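PDB 2IX4: 3-oxoacyl-[acyl-carrier-protein] synthase, mitochondrial from Arabidopsis thaliana, which catalyses the condensation step of mitochondrial fatty acid synthesis, adding two carbons from malonyl-ACP to a growing acyl chain on acyl carrier protein. Local coordinates for residues A319-T324 with A329-A334; D282-H285 with P289-D292; R302-R305 with C310-Q313; R24-E29 with T402-M407; L8-P13 with E19-R24. All blocks are in the same frame, centred on the assembly; numbering follows the deposited sequence. Where two conformers were deposited one is given.

Contact 1 (A319-T324 with A329-A334); sequences AHATST and AVEARA. With K (potassium ion), chain D.
The backbones of Ala321 and Glu331 come closest here, their CA atoms 7.0 Å apart, where the loop following strand 316-318 passes beside helix 325-339 in the C-terminal half of the thiolase fold. It is a worked example of a carboxylate gripping consecutive peptide N-H groups. With CG anti to the backbone N (chi1 -171°) and the chain extended beyond it, Glu331 spans the gap and presents both oxygens through their syn lone pairs. OE2 receives the N-H of His320 at 2.7 Å, nearly straight at 166°, while OE1 receives that of Ala321, also at 2.7 Å but more bent, 148°. OE2 has a second partner in Asn415. An alanine in place of Glu331 would probably leave two buried N-H groups without their acceptor and the loop carrying His320 freer to shift. His320 is a predicted active-site histidine, whose side chain lies close to those of Cys179 and His359. Its ring leads away from the carboxylate; CB alone of this side chain rests against OE1, at 3.6 Å. One residue earlier, Ala319 O faces the potassium ion at 3.3 Å, a site to which Asn318, Glu368, Ser414 and Asn415 also contribute.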
# COMPACT_ATOMS: atom_id res chain seq x y z
N ALA A 319 3.18 5.76 -22.47
CA ALA A 319 3.45 6.89 -21.58
C ALA A 319 2.42 7.00 -20.46
O ALA A 319 1.29 6.50 -20.59
CB ALA A 319 3.49 8.19 -22.38
N HIS A 320 2.80 7.62 -19.35
CA HIS A 320 1.87 7.86 -18.25
C HIS A 320 0.87 8.95 -18.63
O HIS A 320 -0.31 8.87 -18.25
CB HIS A 320 2.60 8.23 -16.95
CG HIS A 320 1.68 8.45 -15.79
ND1 HIS A 320 0.88 7.45 -15.26
CD2 HIS A 320 1.41 9.57 -15.06
CE1 HIS A 320 0.17 7.94 -14.26
NE2 HIS A 320 0.47 9.22 -14.12
N ALA A 321 1.36 9.94 -19.38
CA ALA A 321 0.62 11.14 -19.79
C ALA A 321 -0.89 11.07 -19.58
O ALA A 321 -1.61 10.36 -20.28
CB ALA A 321 0.95 11.49 -21.24
N THR A 322 -1.34 11.86 -18.60
CA THR A 322 -2.71 11.83 -18.11
C THR A 322 -3.61 12.90 -18.73
O THR A 322 -4.80 12.97 -18.41
CB THR A 322 -2.74 12.02 -16.57
OG1 THR A 322 -2.16 13.29 -16.24
CG2 THR A 322 -1.96 10.91 -15.88
N SER A 323 -3.04 13.73 -19.61
CA SER A 323 -3.72 14.88 -20.22
C SER A 323 -3.62 16.13 -19.34
O SER A 323 -4.58 16.90 -19.20
CB SER A 323 -5.18 14.57 -20.58
OG SER A 323 -5.73 15.56 -21.44
N THR A 324 -2.45 16.33 -18.74
CA THR A 324 -2.18 17.49 -17.90
C THR A 324 -1.09 18.35 -18.52
O THR A 324 -0.08 17.83 -18.98
CB THR A 324 -1.77 17.07 -16.47
OG1 THR A 324 -0.60 16.24 -16.53
CG2 THR A 324 -2.89 16.29 -15.80
N ALA A 329 4.15 17.27 -20.73
CA ALA A 329 5.35 17.91 -21.26
C ALA A 329 6.62 17.40 -20.57
O ALA A 329 7.63 17.14 -21.22
CB ALA A 329 5.25 19.42 -21.13
N VAL A 330 6.55 17.26 -19.24
CA VAL A 330 7.66 16.75 -18.44
C VAL A 330 8.04 15.33 -18.88
O VAL A 330 9.22 15.04 -19.09
CB VAL A 330 7.34 16.80 -16.92
CG1 VAL A 330 8.35 16.00 -16.12
CG2 VAL A 330 7.31 18.24 -16.43
N GLU A 331 7.05 14.46 -19.04
CA GLU A 331 7.32 13.10 -19.49
C GLU A 331 7.89 13.08 -20.92
O GLU A 331 8.83 12.34 -21.20
CB GLU A 331 6.08 12.20 -19.38
CG GLU A 331 6.38 10.73 -19.64
CD GLU A 331 5.17 9.84 -19.54
OE1 GLU A 331 4.04 10.37 -19.50
OE2 GLU A 331 5.34 8.60 -19.49
N ALA A 332 7.31 13.90 -21.80
CA ALA A 332 7.81 14.03 -23.17
C ALA A 332 9.28 14.42 -23.18
O ALA A 332 10.08 13.86 -23.92
CB ALA A 332 6.97 15.04 -23.95
N ARG A 333 9.62 15.40 -22.34
CA ARG A 333 10.99 15.85 -22.14
C ARG A 333 11.88 14.71 -21.65
O ARG A 333 13.00 14.53 -22.12
CB ARG A 333 11.00 17.01 -21.14
CG ARG A 333 12.12 18.01 -21.33
CD ARG A 333 11.84 19.30 -20.56
NE ARG A 333 10.72 20.06 -21.12
CZ ARG A 333 9.58 20.31 -20.48
NH1 ARG A 333 9.38 19.89 -19.24
NH2 ARG A 333 8.63 21.02 -21.09
N ALA A 334 11.36 13.93 -20.70
CA ALA A 334 12.06 12.79 -20.13
C ALA A 334 12.28 11.66 -21.15
O ALA A 334 13.35 11.04 -21.16
CB ALA A 334 11.32 12.26 -18.91
K K D . 1.78 3.82 -18.78

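Contact 2 (D282-H285 with P289-D292); sequences DAHH and PPED
His284 lays its imidazole against Pro290, in the loop that leads from strand 272-281 to helix 294-307 and here folds back on itself. Followed outward, the histidine meets the proline atom by atom. Its CB lies 3.9 Å from Pro290 CG, and its CG faces the same proline's CB and CG. ND1 sits 3.7 Å from Pro290 N, and CE1, further along, reaches Pro290 CA and the neighbourhood of Pro289 O. The torsion behind this is chi1 of -178°, which swings the ring away from its own backbone N and over the proline. Pro290 CA then stands over one face, 3.9 Å from the ring centroid and 19° off the normal, a CH-pi contact offset toward the rim. ND1 also has a weak hydrogen bond to Gln288 O.

Asp282 comes to the same proline from another direction, the two side chains crossing at about a right angle. Its CG packs on Pro290 CD at 3.6 Å, while OD2 lies 3.7 Å from Pro289 CA. OD1 is held by a hydrogen bond from Asn423. An alanine at Asp282 would probably leave Asn423 without this acceptor and open a gap beside the Pro290 ring. Nearby, Ala283 packs on Ser163 of the second subunit.

No hydrogen bond joins 282-285 to 289-292; C-H groups of the prolines meet an imidazole face and a carboxylate, while hydrogen bonds from the N-H groups of Thr287 and Gln288 to His285 ND1 help to hold the turn between them. The direct contact is van der Waals and CH-pi in kind, with Asn423 satisfying Asp282 OD1.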
# COMPACT_ATOMS: atom_id res chain seq x y z
N ASP A 282 10.78 11.64 -7.24
CA ASP A 282 11.04 13.00 -7.71
C ASP A 282 11.76 13.83 -6.65
O ASP A 282 12.63 14.65 -6.97
CB ASP A 282 9.74 13.71 -8.10
CG ASP A 282 9.09 13.12 -9.35
OD1 ASP A 282 9.75 12.37 -10.09
OD2 ASP A 282 7.90 13.42 -9.59
N ALA A 283 11.37 13.62 -5.39
CA ALA A 283 11.86 14.42 -4.25
C ALA A 283 11.68 15.92 -4.50
O ALA A 283 12.57 16.72 -4.20
CB ALA A 283 13.33 14.08 -3.94
N HIS A 284 10.52 16.29 -5.03
CA HIS A 284 10.28 17.65 -5.51
C HIS A 284 9.03 18.31 -4.91
O HIS A 284 9.12 19.36 -4.28
CB HIS A 284 10.21 17.66 -7.05
CG HIS A 284 10.03 19.03 -7.64
ND1 HIS A 284 8.87 19.41 -8.29
CD2 HIS A 284 10.84 20.11 -7.66
CE1 HIS A 284 8.99 20.66 -8.69
NE2 HIS A 284 10.18 21.11 -8.32
N HIS A 285 7.88 17.68 -5.11
CA HIS A 285 6.59 18.28 -4.78
C HIS A 285 5.55 17.19 -4.57
O HIS A 285 5.65 16.11 -5.16
CB HIS A 285 6.16 19.22 -5.91
CG HIS A 285 5.04 20.14 -5.56
ND1 HIS A 285 3.71 19.79 -5.73
CD2 HIS A 285 5.04 21.40 -5.07
CE1 HIS A 285 2.95 20.80 -5.35
NE2 HIS A 285 3.72 21.78 -4.94
N PRO A 289 5.45 17.08 -10.82
CA PRO A 289 6.78 16.59 -11.21
C PRO A 289 7.76 17.74 -11.45
O PRO A 289 7.32 18.87 -11.68
CB PRO A 289 6.51 15.85 -12.52
CG PRO A 289 5.30 16.51 -13.08
CD PRO A 289 4.47 16.92 -11.91
N PRO A 290 9.08 17.47 -11.40
CA PRO A 290 10.06 18.53 -11.68
C PRO A 290 10.09 18.88 -13.16
O PRO A 290 9.76 18.04 -14.00
CB PRO A 290 11.40 17.90 -11.27
CG PRO A 290 11.08 16.57 -10.65
CD PRO A 290 9.73 16.17 -11.13
N GLU A 291 10.48 20.11 -13.48
CA GLU A 291 10.52 20.60 -14.86
C GLU A 291 11.31 19.67 -15.79
O GLU A 291 10.87 19.40 -16.91
CB GLU A 291 11.09 22.02 -14.90
CG GLU A 291 10.82 22.78 -16.20
CD GLU A 291 11.39 24.20 -16.21
OE1 GLU A 291 12.31 24.49 -15.42
OE2 GLU A 291 10.91 25.02 -17.03
N ASP A 292 12.45 19.18 -15.31
CA ASP A 292 13.35 18.34 -16.12
C ASP A 292 12.95 16.86 -16.20
O ASP A 292 13.52 16.11 -16.99
CB ASP A 292 14.80 18.47 -15.62
CG ASP A 292 15.00 17.96 -14.19
OD1 ASP A 292 14.03 17.48 -13.55
OD2 ASP A 292 16.15 18.03 -13.70

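Contact 3 (R302-R305 with C310-Q313); sequences RALR and CPNQ
Leu304, on helix 294-307, meets Cys310 and Pro311 just after the chain has left that helix and turned back, with the CA atoms of Leu304 and Cys310 6.7 Å apart. The contact across the turn is made by van der Waals packing, and the two leucine methyl groups divide the work. CD1 rests on the proline ring, 4.1 Å from Pro311 CG, the two side chains crossing at about a right angle. CD2 instead lies 3.8 Å from Cys310 O, a methyl group against a backbone carbonyl. Around this patch, Val338 and Met413 also touch Leu304, and Phe339 touches Pro311, so helix 325-339 and strand 411-418 complete the apolar surroundings.

Hydrogen bonding belongs to segment 310-313 itself and fixes the shape offered to the leucine. Gln313 N bonds to Cys310 O at 2.9 Å, closing the short 3-10 turn. The glutamine side chain then folds back so that its OE1 takes the N-H of Cys310, also at 2.9 Å, almost perfectly straight at 176° and in the carbonyl plane of the amide.

The arrangement belongs to the beta-alpha-beta crossover of the C-terminal half of the thiolase fold: strand 272-281, helix 294-307, then strand 316-318 in the same sheet, with Leu304 and Pro311 packing the exit of the helix against the turn into the next strand.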
# COMPACT_ATOMS: atom_id res chain seq x y z
N ARG A 302 16.56 2.97 -15.08
CA ARG A 302 16.73 1.83 -14.17
C ARG A 302 16.10 0.55 -14.71
O ARG A 302 16.68 -0.53 -14.57
CB ARG A 302 16.19 2.17 -12.78
CG ARG A 302 17.19 3.00 -11.97
CD ARG A 302 16.53 3.81 -10.87
NE ARG A 302 17.49 4.69 -10.21
CZ ARG A 302 17.22 5.49 -9.18
NH1 ARG A 302 15.99 5.55 -8.68
NH2 ARG A 302 18.18 6.25 -8.66
N ALA A 303 14.93 0.67 -15.33
CA ALA A 303 14.27 -0.46 -15.98
C ALA A 303 15.10 -0.99 -17.15
O ALA A 303 15.23 -2.21 -17.32
CB ALA A 303 12.87 -0.07 -16.44
N LEU A 304 15.65 -0.08 -17.95
CA LEU A 304 16.55 -0.42 -19.05
C LEU A 304 17.80 -1.16 -18.57
O LEU A 304 18.15 -2.22 -19.10
CB LEU A 304 16.98 0.84 -19.81
CG LEU A 304 16.06 1.37 -20.91
CD1 LEU A 304 16.47 2.79 -21.31
CD2 LEU A 304 16.08 0.45 -22.12
N ARG A 305 18.46 -0.59 -17.57
CA ARG A 305 19.68 -1.15 -16.99
C ARG A 305 19.48 -2.59 -16.50
O ARG A 305 20.34 -3.44 -16.72
CB ARG A 305 20.21 -0.24 -15.87
CG ARG A 305 21.58 -0.61 -15.29
CD ARG A 305 22.68 -0.72 -16.35
NE ARG A 305 22.67 -2.03 -17.01
CZ ARG A 305 23.56 -2.44 -17.90
NH1 ARG A 305 24.58 -1.66 -18.26
NH2 ARG A 305 23.45 -3.66 -18.43
N CYS A 310 19.68 -1.43 -24.48
CA CYS A 310 19.97 -0.04 -24.81
C CYS A 310 18.66 0.68 -25.16
O CYS A 310 17.69 0.03 -25.57
CB CYS A 310 20.95 0.03 -25.98
SG CYS A 310 22.60 -0.60 -25.60
N PRO A 311 18.63 2.02 -25.00
CA PRO A 311 17.44 2.80 -25.37
C PRO A 311 16.93 2.49 -26.78
O PRO A 311 15.72 2.37 -26.98
CB PRO A 311 17.94 4.25 -25.28
CG PRO A 311 19.00 4.20 -24.25
CD PRO A 311 19.69 2.88 -24.44
N ASN A 312 17.85 2.35 -27.74
CA ASN A 312 17.49 2.08 -29.14
C ASN A 312 16.83 0.71 -29.39
O ASN A 312 16.32 0.45 -30.48
CB ASN A 312 18.70 2.28 -30.07
CG ASN A 312 19.88 1.38 -29.71
OD1 ASN A 312 19.72 0.18 -29.50
ND2 ASN A 312 21.07 1.96 -29.67
N GLN A 313 16.85 -0.15 -28.37
CA GLN A 313 16.24 -1.48 -28.47
C GLN A 313 14.80 -1.51 -27.95
O GLN A 313 14.19 -2.58 -27.87
CB GLN A 313 17.10 -2.51 -27.73
CG GLN A 313 18.38 -2.88 -28.47
CD GLN A 313 19.30 -3.76 -27.64
OE1 GLN A 313 19.78 -3.36 -26.58
NE2 GLN A 313 19.56 -4.97 -28.13

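Contact 4 (R24-E29 with T402-M407); sequences RLIDGE and TTSKKM
Ser404 and Ile26 join parts of the chain nearly 380 residues apart, at the end of helix 18-26, where a Schellman motif turns the backbone. In that motif Glu29 N bonds back to Arg24 O at 2.9 Å and Gly28 N to Leu25 O at 3.1 Å; Gly28 takes the positive phi that favours glycine. The carbonyl of Ile26, in the same final turn, is used across the contact.

The tight part is small and centres on one hydroxyl. Ser404 OG donates to Ile26 O at 2.8 Å, lying in the carbonyl plane on a lone pair, with a C=O...OG angle of 117°. Its chi1 of -67° puts OG beside its own backbone N and aims it at the helix end. Beside the bond, Ser404 CB lies 3.9 Å from Ile26 CG2. Val380 of strand 380-381 touches Ile26, and Met383, in the loop after that strand, touches Ser404.

The looser side is bridged by water. One molecule donates to both Leu25 O and Ser404 OG, so the serine hydroxyl gives one bond to the helix and receives one from the solvent, while Leu25 O serves water as well as Gly28. Beyond Ser404 the strand diverges from the helix, and Lys406 NZ is hydrogen-bonded to Gly379 O. On the helix itself, a salt bridge spans the motif from Arg24 NE to Glu29 OE1, at 3.0 Å.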
# COMPACT_ATOMS: atom_id res chain seq x y z
N ARG A 24 -11.71 -2.52 -28.65
CA ARG A 24 -12.23 -1.16 -28.64
C ARG A 24 -11.13 -0.10 -28.56
O ARG A 24 -11.24 0.97 -29.16
CB ARG A 24 -13.26 -0.98 -27.52
CG ARG A 24 -14.58 -1.72 -27.79
CD ARG A 24 -15.62 -1.48 -26.71
NE ARG A 24 -15.83 -0.05 -26.44
CZ ARG A 24 -16.63 0.44 -25.50
NH1 ARG A 24 -17.34 -0.38 -24.72
NH2 ARG A 24 -16.74 1.75 -25.34
N LEU A 25 -10.06 -0.42 -27.83
CA LEU A 25 -8.89 0.46 -27.73
C LEU A 25 -8.24 0.67 -29.09
O LEU A 25 -7.98 1.81 -29.50
CB LEU A 25 -7.86 -0.10 -26.74
CG LEU A 25 -6.58 0.72 -26.52
CD1 LEU A 25 -6.84 1.96 -25.67
CD2 LEU A 25 -5.49 -0.14 -25.89
N ILE A 26 -7.98 -0.43 -29.79
CA ILE A 26 -7.34 -0.40 -31.11
C ILE A 26 -8.23 0.27 -32.16
O ILE A 26 -7.74 0.97 -33.05
CB ILE A 26 -6.88 -1.83 -31.56
CG1 ILE A 26 -5.85 -2.41 -30.58
CG2 ILE A 26 -6.35 -1.83 -33.00
CD1 ILE A 26 -4.67 -1.48 -30.24
N ASP A 27 -9.54 0.06 -32.04
CA ASP A 27 -10.53 0.68 -32.93
C ASP A 27 -10.71 2.18 -32.68
O ASP A 27 -11.43 2.85 -33.41
CB ASP A 27 -11.88 -0.03 -32.81
CG ASP A 27 -11.87 -1.42 -33.40
OD1 ASP A 27 -12.91 -2.11 -33.31
OD2 ASP A 27 -10.82 -1.84 -33.96
N GLY A 28 -10.07 2.68 -31.63
CA GLY A 28 -10.07 4.11 -31.32
C GLY A 28 -11.28 4.60 -30.55
O GLY A 28 -11.66 5.77 -30.65
N GLU A 29 -11.89 3.71 -29.77
CA GLU A 29 -13.07 4.06 -28.98
C GLU A 29 -12.69 4.70 -27.65
O GLU A 29 -11.52 4.67 -27.24
CB GLU A 29 -13.99 2.85 -28.81
CG GLU A 29 -14.65 2.41 -30.12
CD GLU A 29 -15.64 1.27 -29.97
OE1 GLU A 29 -16.49 1.33 -29.06
OE2 GLU A 29 -15.57 0.32 -30.77
N THR A 402 -0.97 8.67 -33.30
CA THR A 402 -2.35 9.17 -33.36
C THR A 402 -3.27 8.18 -34.08
O THR A 402 -4.49 8.39 -34.15
CB THR A 402 -2.44 10.56 -34.03
OG1 THR A 402 -1.87 10.51 -35.34
CG2 THR A 402 -1.68 11.61 -33.20
N THR A 403 -2.68 7.12 -34.61
CA THR A 403 -3.43 5.99 -35.15
C THR A 403 -2.82 4.70 -34.60
O THR A 403 -1.64 4.68 -34.24
CB THR A 403 -3.40 5.94 -36.70
OG1 THR A 403 -2.04 5.92 -37.16
CG2 THR A 403 -4.13 7.13 -37.32
N SER A 404 -3.63 3.64 -34.50
CA SER A 404 -3.12 2.33 -34.12
C SER A 404 -2.23 1.81 -35.24
O SER A 404 -2.68 1.69 -36.37
CB SER A 404 -4.27 1.35 -33.87
OG SER A 404 -5.02 1.73 -32.73
N LYS A 405 -0.97 1.51 -34.92
CA LYS A 405 -0.06 1.08 -35.98
C LYS A 405 0.51 -0.33 -35.79
O LYS A 405 1.06 -0.66 -34.74
CB LYS A 405 1.02 2.13 -36.24
CG LYS A 405 2.38 1.92 -35.59
CD LYS A 405 3.33 3.01 -36.06
CE LYS A 405 4.76 2.52 -36.19
NZ LYS A 405 5.65 3.62 -36.65
N LYS A 406 0.34 -1.14 -36.83
CA LYS A 406 1.00 -2.44 -36.93
C LYS A 406 2.50 -2.21 -36.95
O LYS A 406 2.99 -1.32 -37.65
CB LYS A 406 0.58 -3.17 -38.21
CG LYS A 406 -0.81 -3.81 -38.17
CD LYS A 406 -0.89 -4.99 -37.20
CE LYS A 406 -0.02 -6.16 -37.64
NZ LYS A 406 0.28 -7.08 -36.50
N MET A 407 3.21 -3.01 -36.15
CA MET A 407 4.68 -2.98 -36.09
C MET A 407 5.15 -4.14 -35.23
O MET A 407 4.43 -4.60 -34.35
CB MET A 407 5.19 -1.66 -35.50
CG MET A 407 4.66 -1.34 -34.11
SD MET A 407 5.36 0.18 -33.42
CE MET A 407 7.03 -0.33 -33.05
O HOH W 1 -5.57 2.32 -30.29

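Contact 5 (L8-P13 with E19-R24); sequences LGMVTP and ETTWRR
Strand 3-12 and helix 18-26, joined by a turn that includes the short antiparallel strand 15-16, open the N-terminal half of the thiolase fold, and Thr12 and Thr21 meet where the helix lies against the strand's end. Their hydroxyls reach toward each other tip to tip, OG1 to OG1 at 2.7 Å, in a hydrogen bond in which either could be the donor. Thr21 has chi1 of -66°, which places OG1 beside its backbone N and CG2 on the side of the carbonyl carbon, and that methyl group also nears Thr12 OG1 at 3.2 Å. Both hydroxyls have further partners in the connecting turn: Thr12 OG1 with the N-H of Leu14 and, weakly, Gly15 O, and Thr21 OG1 with Gly17 O.

Beside this polar pair lies an apolar one. Met10, its chain bent at chi3, brings SD to 3.9 Å from Thr21 CG2 and CE to 4.0 Å from the same methyl. Thr12 CG2 also lies 4.0 Å from Thr21 CG2. Phe371 of helix 364-378 touches both Met10 and Thr21.

Just past the strand, at Pro13, the hydrogen-bonded link runs through water. One molecule donates to Pro13 O at 2.8 Å and accepts from Arg24 NH1 at 2.9 Å, while NE of this arginine is engaged by Glu29.

Chemically, each threonine serves twice, hydroxyl to the buried bond network and methyl to packing, so that the helix is held to the strand without leaving either buried hydroxyl unpaired, and the arginine's hydrogen-bonded link to Pro13 O is mediated by solvent.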
# COMPACT_ATOMS: atom_id res chain seq x y z
N LEU A 8 -3.79 -12.81 -18.54
CA LEU A 8 -4.21 -11.41 -18.54
C LEU A 8 -5.69 -11.29 -18.19
O LEU A 8 -6.51 -12.10 -18.63
CB LEU A 8 -3.94 -10.76 -19.90
CG LEU A 8 -2.54 -10.78 -20.54
CD1 LEU A 8 -2.60 -10.19 -21.94
CD2 LEU A 8 -1.53 -10.03 -19.70
N GLY A 9 -6.02 -10.28 -17.39
CA GLY A 9 -7.41 -10.05 -16.99
C GLY A 9 -7.65 -8.58 -16.69
O GLY A 9 -6.81 -7.93 -16.08
N MET A 10 -8.80 -8.07 -17.14
CA MET A 10 -9.12 -6.66 -16.90
C MET A 10 -10.61 -6.34 -17.00
O MET A 10 -11.37 -7.04 -17.67
CB MET A 10 -8.31 -5.74 -17.83
CG MET A 10 -8.74 -5.76 -19.30
SD MET A 10 -7.45 -5.35 -20.49
CE MET A 10 -6.69 -3.92 -19.72
N VAL A 11 -10.99 -5.27 -16.31
CA VAL A 11 -12.32 -4.67 -16.44
C VAL A 11 -12.10 -3.16 -16.48
O VAL A 11 -11.57 -2.57 -15.54
CB VAL A 11 -13.31 -5.14 -15.32
CG1 VAL A 11 -12.71 -4.98 -13.92
CG2 VAL A 11 -14.65 -4.42 -15.43
N THR A 12 -12.49 -2.54 -17.60
CA THR A 12 -12.16 -1.14 -17.87
C THR A 12 -13.38 -0.38 -18.40
O THR A 12 -14.41 -1.00 -18.68
CB THR A 12 -11.00 -1.01 -18.92
OG1 THR A 12 -11.47 -1.42 -20.21
CG2 THR A 12 -9.79 -1.84 -18.52
N PRO A 13 -13.27 0.96 -18.55
CA PRO A 13 -14.33 1.73 -19.23
C PRO A 13 -14.54 1.37 -20.70
O PRO A 13 -15.51 1.84 -21.31
CB PRO A 13 -13.84 3.18 -19.09
CG PRO A 13 -12.92 3.15 -17.91
CD PRO A 13 -12.21 1.85 -18.05
N GLU A 19 -10.34 -9.14 -24.28
CA GLU A 19 -10.78 -9.12 -25.67
C GLU A 19 -11.53 -7.82 -26.02
O GLU A 19 -11.15 -7.11 -26.95
CB GLU A 19 -11.65 -10.34 -25.98
CG GLU A 19 -11.84 -10.65 -27.48
CD GLU A 19 -13.01 -9.90 -28.11
OE1 GLU A 19 -14.07 -9.75 -27.45
OE2 GLU A 19 -12.88 -9.47 -29.28
N THR A 20 -12.57 -7.52 -25.24
CA THR A 20 -13.40 -6.35 -25.48
C THR A 20 -12.64 -5.03 -25.32
O THR A 20 -12.76 -4.14 -26.16
CB THR A 20 -14.67 -6.37 -24.58
OG1 THR A 20 -15.44 -7.55 -24.88
CG2 THR A 20 -15.55 -5.14 -24.83
N THR A 21 -11.85 -4.92 -24.25
CA THR A 21 -11.06 -3.71 -23.98
C THR A 21 -10.05 -3.44 -25.10
O THR A 21 -10.03 -2.34 -25.66
CB THR A 21 -10.34 -3.80 -22.61
OG1 THR A 21 -11.31 -3.80 -21.56
CG2 THR A 21 -9.39 -2.62 -22.40
N TRP A 22 -9.24 -4.44 -25.43
CA TRP A 22 -8.22 -4.33 -26.48
C TRP A 22 -8.79 -4.02 -27.87
O TRP A 22 -8.24 -3.20 -28.60
CB TRP A 22 -7.36 -5.60 -26.53
CG TRP A 22 -6.22 -5.54 -27.51
CD1 TRP A 22 -6.12 -6.23 -28.69
CD2 TRP A 22 -5.03 -4.74 -27.41
NE1 TRP A 22 -4.94 -5.92 -29.32
CE2 TRP A 22 -4.26 -5.00 -28.56
CE3 TRP A 22 -4.55 -3.83 -26.46
CZ2 TRP A 22 -3.02 -4.39 -28.78
CZ3 TRP A 22 -3.32 -3.22 -26.68
CH2 TRP A 22 -2.57 -3.51 -27.83
N ARG A 23 -9.90 -4.68 -28.23
CA ARG A 23 -10.54 -4.46 -29.52
C ARG A 23 -11.00 -3.01 -29.66
O ARG A 23 -10.72 -2.36 -30.66
CB ARG A 23 -11.74 -5.40 -29.72
CG ARG A 23 -12.00 -5.77 -31.17
CD ARG A 23 -13.45 -5.57 -31.60
NE ARG A 23 -14.44 -5.96 -30.59
CZ ARG A 23 -15.36 -5.16 -30.08
NH1 ARG A 23 -15.46 -3.89 -30.49
NH2 ARG A 23 -16.21 -5.61 -29.17
N ARG A 24 -11.71 -2.52 -28.65
CA ARG A 24 -12.23 -1.16 -28.64
C ARG A 24 -11.13 -0.10 -28.56
O ARG A 24 -11.24 0.97 -29.16
CB ARG A 24 -13.26 -0.98 -27.52
CG ARG A 24 -14.58 -1.72 -27.79
CD ARG A 24 -15.62 -1.48 -26.71
NE ARG A 24 -15.83 -0.05 -26.44
CZ ARG A 24 -16.63 0.44 -25.50
NH1 ARG A 24 -17.34 -0.38 -24.72
NH2 ARG A 24 -16.74 1.75 -25.34
O HOH W 2 -17.94 1.42 -22.59

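Overall arrangement
Along the chain the five contacts begin with contact 5, followed by the first half of contact 4, then contacts 2, 3 and 1 in series, before residues 402-407 complete contact 4. Contacts 4 and 5 share helix 18-26 and Arg24, their centres 14 Å apart. Contacts 1 and 2 touch through Val330 and Arg333, the latter probably hydrogen-bonded to Glu291 O, with centres 13 Å apart. Contact 3 joins helix 294-307 to the loop that follows it, about 22 Å from contact 2 between centres, and contacts 2 and 5 occupy opposite sides of the chain's centre. Short local closures thus shape both halves of the thiolase fold, while contact 4 ties the first helix to the late C-terminal region.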